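Side-chain contacts in putative exported protein (Burkholderia pseudomallei, PDB 4JGB), which is of unknown function but probably acts as an NAD(P)-dependent oxidoreductase with a Rossmann-type fold: residues G15-R20 with E189-A194; D52-A57 with A87-D92; G174-I177 with N183-I186. All blocks are in the same frame, centred on the assembly; numbering follows the deposited sequence.

Contact 1. Residues G15-R20 with E189-A194. With SO4 (sulfate ion), chain D.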
loop_
_atom_site.group_PDB
_atom_site.type_symbol
_atom_site.label_atom_id
_atom_site.label_comp_id
_atom_site.label_asym_id
_atom_site.label_seq_id
_atom_site.Cartn_x
_atom_site.Cartn_y
_atom_site.Cartn_z
ATOM N N GLY A 15 2.298 6.143 10.369
ATOM C CA GLY A 15 1.121 6.797 9.816
ATOM C C GLY A 15 -0.167 6.197 10.368
ATOM O O GLY A 15 -0.161 5.202 11.095
ATOM N N MET A 16 -1.265 6.838 10.025
ATOM C CA MET A 16 -2.596 6.422 10.385
ATOM C C MET A 16 -2.869 5.037 9.750
ATOM O O MET A 16 -3.364 4.095 10.424
ATOM C CB MET A 16 -3.552 7.526 9.878
ATOM C CG MET A 16 -4.972 7.416 10.348
ATOM S SD MET A 16 -5.770 6.165 9.329
ATOM C CE MET A 16 -6.298 7.129 7.922
ATOM N N ILE A 17 -2.519 4.893 8.471
ATOM C CA ILE A 17 -2.655 3.592 7.787
ATOM C C ILE A 17 -1.547 2.621 8.176
ATOM O O ILE A 17 -1.789 1.428 8.461
ATOM C CB ILE A 17 -2.686 3.748 6.250
ATOM C CG1 ILE A 17 -3.880 4.625 5.846
ATOM C CG2 ILE A 17 -2.733 2.370 5.577
ATOM C CD1 ILE A 17 -3.977 4.914 4.338
ATOM N N GLY A 18 -0.325 3.135 8.177
ATOM C CA GLY A 18 0.847 2.307 8.394
ATOM C C GLY A 18 0.911 1.688 9.782
ATOM O O GLY A 18 1.269 0.521 9.914
ATOM N N SER A 19 0.591 2.460 10.814
ATOM C CA SER A 19 0.573 1.939 12.194
ATOM C C SER A 19 -0.431 0.780 12.370
ATOM O O SER A 19 -0.193 -0.161 13.128
ATOM C CB SER A 19 0.252 3.062 13.172
ATOM O OG SER A 19 -1.084 3.532 12.968
ATOM N N ARG A 20 -1.540 0.844 11.637
ATOM C CA ARG A 20 -2.585 -0.202 11.691
ATOM C C ARG A 20 -2.165 -1.456 10.944
ATOM O O ARG A 20 -2.448 -2.589 11.355
ATOM C CB ARG A 20 -3.896 0.372 11.180
ATOM C CG ARG A 20 -4.566 1.155 12.283
ATOM C CD ARG A 20 -5.545 2.202 11.820
ATOM N NE ARG A 20 -6.066 2.986 12.952
ATOM C CZ ARG A 20 -5.550 4.133 13.389
ATOM N NH1 ARG A 20 -4.471 4.633 12.825
ATOM N NH2 ARG A 20 -6.100 4.767 14.412
ATOM N N GLU A 189 -8.574 0.159 10.104
ATOM C CA GLU A 189 -8.366 -1.141 10.748
ATOM C C GLU A 189 -8.749 -2.234 9.758
ATOM O O GLU A 189 -8.011 -3.222 9.611
ATOM C CB GLU A 189 -9.233 -1.289 12.043
ATOM C CG GLU A 189 -8.893 -0.367 13.239
ATOM C CD GLU A 189 -9.198 1.105 12.971
ATOM O OE1 GLU A 189 -9.981 1.377 12.027
ATOM O OE2 GLU A 189 -8.621 1.984 13.693
ATOM N N ASP A 190 -9.925 -2.097 9.128
ATOM C CA ASP A 190 -10.333 -3.074 8.116
ATOM C C ASP A 190 -9.415 -3.078 6.886
ATOM O O ASP A 190 -9.084 -4.146 6.373
ATOM C CB ASP A 190 -11.808 -2.946 7.732
ATOM C CG ASP A 190 -12.723 -3.590 8.772
ATOM O OD1 ASP A 190 -12.281 -4.559 9.433
ATOM O OD2 ASP A 190 -13.867 -3.121 8.945
ATOM N N TYR A 191 -9.021 -1.902 6.398
ATOM C CA TYR A 191 -8.052 -1.844 5.293
ATOM C C TYR A 191 -6.768 -2.611 5.650
ATOM O O TYR A 191 -6.231 -3.389 4.830
ATOM C CB TYR A 191 -7.738 -0.393 4.909
ATOM C CG TYR A 191 -6.644 -0.277 3.867
ATOM C CD1 TYR A 191 -6.951 -0.246 2.495
ATOM C CD2 TYR A 191 -5.298 -0.120 4.254
ATOM C CE1 TYR A 191 -5.936 -0.115 1.544
ATOM C CE2 TYR A 191 -4.278 -0.011 3.310
ATOM C CZ TYR A 191 -4.602 -0.008 1.968
ATOM O OH TYR A 191 -3.592 0.133 1.045
ATOM N N ALA A 192 -6.308 -2.437 6.887
ATOM C CA ALA A 192 -5.137 -3.167 7.371
ATOM C C ALA A 192 -5.395 -4.718 7.384
ATOM O O ALA A 192 -4.537 -5.508 6.980
ATOM C CB ALA A 192 -4.730 -2.644 8.755
ATOM N N ILE A 193 -6.570 -5.152 7.829
ATOM C CA ILE A 193 -6.925 -6.586 7.674
ATOM C C ILE A 193 -6.743 -7.009 6.203
ATOM O O ILE A 193 -6.033 -7.951 5.933
ATOM C CB ILE A 193 -8.339 -6.934 8.212
ATOM C CG1 ILE A 193 -8.389 -6.665 9.740
ATOM C CG2 ILE A 193 -8.695 -8.396 7.853
ATOM C CD1 ILE A 193 -9.684 -6.944 10.473
ATOM N N ALA A 194 -7.393 -6.320 5.275
ATOM C CA ALA A 194 -7.249 -6.601 3.841
ATOM C C ALA A 194 -5.803 -6.658 3.337
ATOM O O ALA A 194 -5.434 -7.570 2.566
ATOM C CB ALA A 194 -8.062 -5.617 3.000
HETATM S S SO4 D . -1.101 8.518 6.800
HETATM O O1 SO4 D . -1.600 7.107 6.687
HETATM O O2 SO4 D . -0.863 8.953 8.208
HETATM O O3 SO4 D . 0.176 8.696 6.029
HETATM O O4 SO4 D . -2.099 9.433 6.178
#

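Contact 2. Residues D52-A57 with A87-D92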
loop_
_atom_site.group_PDB
_atom_site.type_symbol
_atom_site.label_atom_id
_atom_site.label_comp_id
_atom_site.label_asym_id
_atom_site.label_seq_id
_atom_site.Cartn_x
_atom_site.Cartn_y
_atom_site.Cartn_z
ATOM N N ASP A 52 17.099 4.339 4.343
ATOM C CA ASP A 52 16.758 5.470 3.517
ATOM C C ASP A 52 16.274 4.917 2.208
ATOM O O ASP A 52 17.058 4.385 1.405
ATOM C CB ASP A 52 17.954 6.398 3.295
ATOM C CG ASP A 52 17.687 7.470 2.211
ATOM O OD1 ASP A 52 16.504 7.686 1.857
ATOM O OD2 ASP A 52 18.662 8.101 1.729
ATOM N N LEU A 53 14.973 5.074 2.006
ATOM C CA LEU A 53 14.272 4.623 0.830
ATOM C C LEU A 53 14.985 5.007 -0.483
ATOM O O LEU A 53 15.113 4.193 -1.398
ATOM C CB LEU A 53 12.850 5.198 0.885
ATOM C CG LEU A 53 11.783 4.630 -0.058
ATOM C CD1 LEU A 53 11.878 3.109 -0.146
ATOM C CD2 LEU A 53 10.410 5.059 0.409
ATOM N N PHE A 54 15.493 6.232 -0.547
ATOM C CA PHE A 54 16.030 6.766 -1.784
ATOM C C PHE A 54 17.550 6.574 -1.913
ATOM O O PHE A 54 18.178 7.130 -2.818
ATOM C CB PHE A 54 15.622 8.243 -1.914
ATOM C CG PHE A 54 14.125 8.467 -1.884
ATOM C CD1 PHE A 54 13.294 7.888 -2.851
ATOM C CD2 PHE A 54 13.540 9.265 -0.898
ATOM C CE1 PHE A 54 11.916 8.094 -2.831
ATOM C CE2 PHE A 54 12.165 9.484 -0.877
ATOM C CZ PHE A 54 11.352 8.895 -1.843
ATOM N N ASP A 55 18.139 5.790 -1.005
ATOM C CA ASP A 55 19.571 5.512 -1.042
ATOM C C ASP A 55 19.742 4.055 -1.416
ATOM O O ASP A 55 19.483 3.178 -0.593
ATOM C CB ASP A 55 20.228 5.835 0.305
ATOM C CG ASP A 55 21.708 5.448 0.377
ATOM O OD1 ASP A 55 22.310 4.974 -0.607
ATOM O OD2 ASP A 55 22.293 5.630 1.462
ATOM N N PRO A 56 20.189 3.795 -2.666
ATOM C CA PRO A 56 20.219 2.461 -3.289
ATOM C C PRO A 56 20.725 1.360 -2.354
ATOM O O PRO A 56 20.004 0.385 -2.102
ATOM C CB PRO A 56 21.172 2.649 -4.486
ATOM C CG PRO A 56 21.884 3.950 -4.246
ATOM C CD PRO A 56 20.883 4.788 -3.508
ATOM N N ALA A 57 21.943 1.538 -1.841
ATOM C CA ALA A 57 22.569 0.601 -0.914
ATOM C C ALA A 57 21.812 0.459 0.415
ATOM O O ALA A 57 21.837 -0.608 1.036
ATOM C CB ALA A 57 24.011 1.012 -0.653
ATOM N N ALA A 87 7.689 4.019 -5.341
ATOM C CA ALA A 87 7.455 2.772 -6.084
ATOM C C ALA A 87 8.736 2.250 -6.803
ATOM O O ALA A 87 9.084 1.063 -6.714
ATOM C CB ALA A 87 6.313 2.971 -7.089
ATOM N N LYS A 88 9.409 3.148 -7.529
ATOM C CA LYS A 88 10.621 2.814 -8.257
ATOM C C LYS A 88 11.725 2.347 -7.318
ATOM O O LYS A 88 12.433 1.358 -7.593
ATOM C CB LYS A 88 11.115 3.993 -9.092
ATOM C CG LYS A 88 10.225 4.312 -10.286
ATOM C CD LYS A 88 10.905 5.227 -11.320
ATOM C CE LYS A 88 9.947 5.455 -12.489
ATOM N NZ LYS A 88 10.493 6.191 -13.674
ATOM N N ALA A 89 11.872 3.057 -6.206
ATOM C CA ALA A 89 12.946 2.749 -5.248
ATOM C C ALA A 89 12.661 1.437 -4.543
ATOM O O ALA A 89 13.573 0.659 -4.270
ATOM C CB ALA A 89 13.136 3.890 -4.246
ATOM N N LEU A 90 11.384 1.182 -4.266
ATOM C CA LEU A 90 10.965 -0.082 -3.671
ATOM C C LEU A 90 11.283 -1.261 -4.569
ATOM O O LEU A 90 11.842 -2.253 -4.112
ATOM C CB LEU A 90 9.464 -0.097 -3.374
ATOM C CG LEU A 90 8.972 0.460 -2.040
ATOM C CD1 LEU A 90 7.502 0.118 -1.932
ATOM C CD2 LEU A 90 9.738 -0.130 -0.866
ATOM N N VAL A 91 10.897 -1.152 -5.835
ATOM C CA VAL A 91 11.105 -2.224 -6.810
ATOM C C VAL A 91 12.594 -2.490 -6.969
ATOM O O VAL A 91 13.013 -3.652 -6.987
ATOM C CB VAL A 91 10.520 -1.868 -8.189
ATOM C CG1 VAL A 91 11.045 -2.824 -9.254
ATOM C CG2 VAL A 91 9.000 -1.863 -8.153
ATOM N N ASP A 92 13.393 -1.426 -7.081
ATOM C CA ASP A 92 14.860 -1.604 -7.267
ATOM C C ASP A 92 15.500 -2.283 -6.033
ATOM O O ASP A 92 16.303 -3.225 -6.146
ATOM C CB ASP A 92 15.522 -0.248 -7.577
ATOM C CG ASP A 92 17.024 -0.344 -7.674
ATOM O OD1 ASP A 92 17.505 -1.142 -8.497
ATOM O OD2 ASP A 92 17.726 0.364 -6.915
#

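Contact 3. Residues G174-I177 with N183-I186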
loop_
_atom_site.group_PDB
_atom_site.type_symbol
_atom_site.label_atom_id
_atom_site.label_comp_id
_atom_site.label_asym_id
_atom_site.label_seq_id
_atom_site.Cartn_x
_atom_site.Cartn_y
_atom_site.Cartn_z
ATOM N N GLY A 174 -8.893 -3.700 -7.992
ATOM C CA GLY A 174 -8.793 -2.275 -8.299
ATOM C C GLY A 174 -9.926 -1.534 -9.020
ATOM O O GLY A 174 -9.704 -0.413 -9.547
ATOM N N ARG A 175 -11.118 -2.127 -9.064
ATOM C CA ARG A 175 -12.316 -1.402 -9.515
ATOM C C ARG A 175 -13.043 -0.762 -8.329
ATOM O O ARG A 175 -12.920 -1.235 -7.199
ATOM C CB ARG A 175 -13.239 -2.344 -10.319
ATOM C CG ARG A 175 -12.533 -2.832 -11.582
ATOM C CD ARG A 175 -12.994 -4.182 -12.120
ATOM N NE ARG A 175 -12.325 -4.454 -13.404
ATOM C CZ ARG A 175 -11.142 -5.064 -13.564
ATOM N NH1 ARG A 175 -10.462 -5.543 -12.530
ATOM N NH2 ARG A 175 -10.647 -5.232 -14.786
ATOM N N LEU A 176 -13.767 0.324 -8.580
ATOM C CA LEU A 176 -14.540 0.993 -7.535
ATOM C C LEU A 176 -15.554 0.015 -6.939
ATOM O O LEU A 176 -16.192 -0.718 -7.680
ATOM C CB LEU A 176 -15.332 2.176 -8.138
ATOM C CG LEU A 176 -16.020 3.101 -7.118
ATOM C CD1 LEU A 176 -15.001 3.700 -6.170
ATOM C CD2 LEU A 176 -16.813 4.204 -7.789
ATOM N N ILE A 177 -15.663 0.005 -5.615
ATOM C CA ILE A 177 -16.652 -0.793 -4.872
ATOM C C ILE A 177 -17.508 0.206 -4.073
ATOM O O ILE A 177 -16.982 0.943 -3.219
ATOM C CB ILE A 177 -15.981 -1.829 -3.922
ATOM C CG1 ILE A 177 -15.202 -2.885 -4.727
ATOM C CG2 ILE A 177 -17.032 -2.502 -3.033
ATOM C CD1 ILE A 177 -14.161 -3.683 -3.963
ATOM N N ASN A 183 -21.328 5.007 -1.591
ATOM C CA ASN A 183 -20.143 5.319 -0.788
ATOM C C ASN A 183 -19.052 4.280 -0.946
ATOM O O ASN A 183 -19.325 3.049 -0.891
ATOM C CB ASN A 183 -20.476 5.436 0.703
ATOM C CG ASN A 183 -21.199 6.745 1.054
ATOM O OD1 ASN A 183 -22.269 6.738 1.650
ATOM N ND2 ASN A 183 -20.583 7.857 0.724
ATOM N N SER A 184 -17.828 4.793 -1.111
ATOM C CA SER A 184 -16.612 4.004 -1.129
ATOM C C SER A 184 -15.927 4.279 0.203
ATOM O O SER A 184 -15.334 5.324 0.412
ATOM C CB SER A 184 -15.726 4.402 -2.332
ATOM O OG SER A 184 -14.469 3.740 -2.313
ATOM N N LYS A 185 -16.098 3.359 1.145
ATOM C CA LYS A 185 -15.592 3.559 2.494
ATOM C C LYS A 185 -14.892 2.299 3.036
ATOM O O LYS A 185 -15.314 1.168 2.787
ATOM C CB LYS A 185 -16.736 3.889 3.455
ATOM C CG LYS A 185 -17.451 5.233 3.295
ATOM C CD LYS A 185 -18.443 5.357 4.470
ATOM C CE LYS A 185 -19.410 6.545 4.367
ATOM N NZ LYS A 185 -20.489 6.511 5.399
ATOM N N ILE A 186 -13.859 2.522 3.822
ATOM C CA ILE A 186 -13.219 1.435 4.558
ATOM C C ILE A 186 -12.606 2.049 5.817
ATOM O O ILE A 186 -12.018 3.125 5.737
ATOM C CB ILE A 186 -12.166 0.673 3.691
ATOM C CG1 ILE A 186 -11.804 -0.694 4.307
ATOM C CG2 ILE A 186 -10.863 1.472 3.541
ATOM C CD1 ILE A 186 -12.866 -1.758 4.177
HETATM O O HOH W 1 -14.307 1.483 -3.625
#

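Contact 1. Residues G15-R20 with E189-A194
In the Rossmann-type fold of this protein, which probably binds NAD(P), Arg20 and Glu189 join the helix that follows the glycine-rich loop to a helix near the end of the chain. The segments cross at 54°, their axes 8.9 Å apart, with Ile17, Arg20, Tyr191 and Ala192 filling the space between. A salt bridge forms at the more exposed end of the contact: Arg20 NE donates to Glu189 OE2 over 2.8 Å, with an N-H...O angle of 159°. The carboxylate stands almost perpendicular to the guanidinium. OE2 lies near the guanidinium plane, whereas NE meets OE2 from above the carboxylate plane. An extended arginine chain suits this span, while Glu189 bends at its second torsion (chi2 68°) to bring OE2 back. NH1 of Arg20 also donates to Met16 O at 2.7 Å in the same helix, so two bonds at the guanidinium edge fix its rotation. Further in, Ala192, small enough for a close approach, sets CB 3.5 Å from Arg20 O. The CG2 branch of Ile17 meets Tyr191 CE2 at 3.6 Å, approaching the ring obliquely; the phenol OH beyond is held by Phe154 O. Gly15, lacking a side chain, allows a sulfate to settle at the helix start, a position consistent with the cofactor phosphate site of this fold. Gly74 N, Lys76 N and Gln77 NE2 also bind the sulfate; from this segment two nearly straight backbone bonds reach it, Met16 N to sulfate O2 at 2.8 Å and Ile17 N to sulfate O1 at 3.0 Å.

Contact 2. Residues D52-A57 with A87-D92
Leu53 and Leu90 meet at their branch ends, CD1 of Leu53 lying 3.9 Å from CD2 of Leu90, with the two side chains set aslant to each other. Neither CB is aimed straight across the contact; it is the far end of each leucine that closes the distance. In Leu53 the first torsion puts CG opposite the backbone N (chi1 -166°), which carries the isobutyl group out from the turn toward the helix. Ala89 lies on the helix face that meets the turn, where a lone methyl lets the backbones come close: its CB points at the turn and rests 3.5 Å from Leu53 O. Phe54 directs its CB away, yet its ring swings back, and CD1 comes within 4.2 Å of Ala89 CB at an oblique angle. No hydrogen bond crosses the contact; the turn is shaped by bonds of its own. It is a type I turn closed by Asp55 N to Asp52 O, 3.0 Å, and reinforced by an Asx turn in which Asp52 OD1 accepts from Phe54 N at 3.0 Å. Asp is apt here because its short side chain reaches that N-H. The turn links strand 47-50, at one edge of the main sheet, to helix 56-63, and Asp55 occupies that helix's N-cap position; across the contact, helix 83-97 packs Leu90 on Val69 and Ser71 of strand 68-71 and Val91 on helix 130-143.

Contact 3. Residues G174-I177 with N183-I186
The hydroxyl oxygen of Ser184, which lies beside Leu176 across the contact, is held by two partners: the backbone N-H of Ala158 and a water 2.6 Å from OG. The same water accepts a hydrogen bond from Ile177 N at 2.8 Å, so it bridges the two segments where no direct hydrogen bond passes between them. Serine suits the spot because its hydroxyl is compact and polar, able to accept from the Ala158 N-H and meet the water at once. Its CB points toward 174-177, and with OG anti to the backbone N (chi1 174°) the hydroxyl lies beside Leu176 CD1 and the water. Leu176 brings this CD1 branch alongside: the methyl sits 3.9 Å from Ser184 OG and 4.0 Å from Ser184 CB, an apolar cover at the flank of the polar bridge. The rest of the contact is backbone packing. Ile177 O lies 3.7 Å from Ser184 CA, bringing the two backbone stretches close without a strand pairing between them. Only 101 Å² is buried, a small contact between the loop after strand 170-172 and the approach to strand 185-187, bridged by one water. The Ile177 side chain leads away from 183-186 and packs on Thr210 and Ala212 of strand 207-212, and Leu176 also touches Leu111. Beyond Ser184 the chain enters strand 185-187, which runs parallel to strand 159-161, with Ile186 bonded through its backbone to Leu159, and then passes directly into helix 188-201.

In the fold
All three contacts belong to one Rossmann-type domain. Contact 1 joins the first helix, 16-27, to helix 188-201, and so closes a loop of the chain inside which contacts 2 and 3 follow one another in series. Contact 2 lies on the opposite side of the chain's centre, about 23 Å from contact 1 between centres. Contact 3, about 16 Å from contact 1 centre to centre, is coupled to it directly: strand 185-187 runs into helix 188-201, and Ile186 CG1 packs against the backbone N of Tyr191. The late part of the chain is thus brought back to the helix after the glycine-rich loop, while contact 2 fastens a turn at the edge of the main sheet.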